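Local coordinates for protein erythromycin dehydratase (Saccharopolyspora erythraea, PDB 3EL6) that probably dehydrates beta-hydroxyacyl chains on the erythromycin polyketide synthase, as a dehydratase domain with a double hotdog fold, at residues V133-D138 with S148-G153. Residues are numbered along the deposited sequence; the frame is centred on the assembly and turned at random.
Sequences VHAAED and SQHATG
H150 and A151 both lie opposite the single residue V133, a classic beta bulge, and V133 O accepts from both backbone N-H groups, from H150 N at 2.8 Å and from A151 N at 3.2 Å. The shorter bond lies in the carbonyl plane, whereas the A151 donor is tilted 17° from it. V133 N donates a hydrogen bond to A151 O (2.8 Å). Beyond the one-residue shift in register, A135 and S148 form the next hydrogen-bonded pair: A135 N reaches S148 O at 3.0 Å, and S148 N returns a bond to A135 O at 2.9 Å. S148 O also receives a CA-H...O contact from H134. In the non-hydrogen-bonded pair H134-Q149, Q149 CG sits over one face of the H134 ring, 4.3 Å from its centroid, a CH-pi contact; CG anti to the backbone N (chi1 -175°) carries the Q149 chain there, its amide 85° from the ring plane. H150 turns CD2 to A135 CB (3.5 Å), while its ND1 is satisfied by R105 O. The bulge lies within the hairpin of strands 129-137 and 148-156, flanked by strand 114-123 beside the first and 97-103 beside the second, with L82 of helix 79-93 packing on H150 and A151.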
loop_
_atom_site.group_PDB
_atom_site.type_symbol
_atom_site.label_atom_id
_atom_site.label_comp_id
_atom_site.label_asym_id
_atom_site.label_seq_id
_atom_site.Cartn_x
_atom_site.Cartn_y
_atom_site.Cartn_z
ATOM N N VAL A 133 -1.664 8.245 9.795
ATOM C CA VAL A 133 -2.996 8.481 9.296
ATOM C C VAL A 133 -3.045 9.802 8.549
ATOM O O VAL A 133 -2.677 10.822 9.116
ATOM C CB VAL A 133 -4.054 8.511 10.460
ATOM C CG1 VAL A 133 -5.471 8.606 9.859
ATOM C CG2 VAL A 133 -3.861 7.239 11.351
ATOM N N HIS A 134 -3.530 9.768 7.322
ATOM C CA HIS A 134 -3.622 10.963 6.467
ATOM C C HIS A 134 -5.058 11.190 6.070
ATOM O O HIS A 134 -5.878 10.254 5.977
ATOM C CB HIS A 134 -2.740 10.844 5.192
ATOM C CG HIS A 134 -1.253 10.931 5.455
ATOM N ND1 HIS A 134 -0.529 9.881 5.976
ATOM C CD2 HIS A 134 -0.354 11.927 5.240
ATOM C CE1 HIS A 134 0.735 10.242 6.122
ATOM N NE2 HIS A 134 0.865 11.484 5.686
ATOM N N ALA A 135 -5.366 12.443 5.747
ATOM C CA ALA A 135 -6.666 12.754 5.205
ATOM C C ALA A 135 -6.551 13.776 4.081
ATOM O O ALA A 135 -5.556 14.519 4.039
ATOM C CB ALA A 135 -7.521 13.371 6.329
ATOM N N ALA A 136 -7.583 13.876 3.250
ATOM C CA ALA A 136 -7.566 14.895 2.174
ATOM C C ALA A 136 -8.985 15.330 1.894
ATOM O O ALA A 136 -9.911 14.562 2.129
ATOM C CB ALA A 136 -7.008 14.301 0.944
ATOM N N GLU A 137 -9.179 16.535 1.362
ATOM C CA GLU A 137 -10.500 16.881 0.825
ATOM C C GLU A 137 -10.883 15.887 -0.248
ATOM O O GLU A 137 -10.041 15.453 -1.074
ATOM C CB GLU A 137 -10.473 18.291 0.210
ATOM C CG GLU A 137 -9.871 19.319 1.114
ATOM C CD GLU A 137 -10.362 20.729 0.806
ATOM O OE1 GLU A 137 -10.940 20.932 -0.289
ATOM O OE2 GLU A 137 -10.190 21.630 1.674
ATOM N N ASP A 138 -12.164 15.515 -0.279
ATOM C CA ASP A 138 -12.626 14.506 -1.230
ATOM C C ASP A 138 -12.351 14.941 -2.674
ATOM O O ASP A 138 -12.515 16.117 -3.019
ATOM C CB ASP A 138 -14.133 14.222 -1.024
ATOM C CG ASP A 138 -14.509 12.780 -1.329
ATOM O OD1 ASP A 138 -15.687 12.425 -1.062
ATOM O OD2 ASP A 138 -13.645 11.988 -1.812
ATOM N N SER A 148 -2.783 15.312 3.899
ATOM C CA SER A 148 -2.105 15.939 5.004
ATOM C C SER A 148 -2.079 14.913 6.138
ATOM O O SER A 148 -3.030 14.173 6.295
ATOM C CB SER A 148 -2.908 17.140 5.525
ATOM O OG SER A 148 -2.041 17.933 6.325
ATOM N N GLN A 149 -1.035 14.930 6.946
ATOM C CA GLN A 149 -0.920 13.957 8.042
ATOM C C GLN A 149 -1.718 14.413 9.260
ATOM O O GLN A 149 -1.571 15.569 9.669
ATOM C CB GLN A 149 0.521 13.770 8.473
ATOM C CG GLN A 149 0.624 12.671 9.520
ATOM C CD GLN A 149 2.014 12.317 9.833
ATOM O OE1 GLN A 149 2.447 12.409 10.981
ATOM N NE2 GLN A 149 2.735 11.863 8.829
ATOM N N HIS A 150 -2.577 13.552 9.816
ATOM C CA HIS A 150 -3.358 13.961 10.999
ATOM C C HIS A 150 -2.992 13.200 12.273
ATOM O O HIS A 150 -3.218 13.715 13.386
ATOM C CB HIS A 150 -4.861 13.854 10.749
ATOM C CG HIS A 150 -5.364 14.967 9.884
ATOM N ND1 HIS A 150 -5.782 16.175 10.399
ATOM C CD2 HIS A 150 -5.449 15.075 8.535
ATOM C CE1 HIS A 150 -6.106 16.986 9.397
ATOM N NE2 HIS A 150 -5.913 16.342 8.256
ATOM N N ALA A 151 -2.421 11.999 12.122
ATOM C CA ALA A 151 -2.033 11.228 13.325
ATOM C C ALA A 151 -0.896 10.281 12.979
ATOM O O ALA A 151 -0.761 9.884 11.829
ATOM C CB ALA A 151 -3.200 10.433 13.838
ATOM N N THR A 152 -0.183 9.839 14.007
ATOM C CA THR A 152 0.817 8.809 13.843
ATOM C C THR A 152 0.958 8.072 15.163
ATOM O O THR A 152 0.748 8.652 16.245
ATOM C CB THR A 152 2.192 9.402 13.435
ATOM O OG1 THR A 152 3.079 8.323 13.106
ATOM C CG2 THR A 152 2.790 10.196 14.580
ATOM N N GLY A 153 1.285 6.798 15.095
ATOM C CA GLY A 153 1.415 6.024 16.330
ATOM C C GLY A 153 2.090 4.691 16.077
ATOM O O GLY A 153 2.784 4.512 15.049
#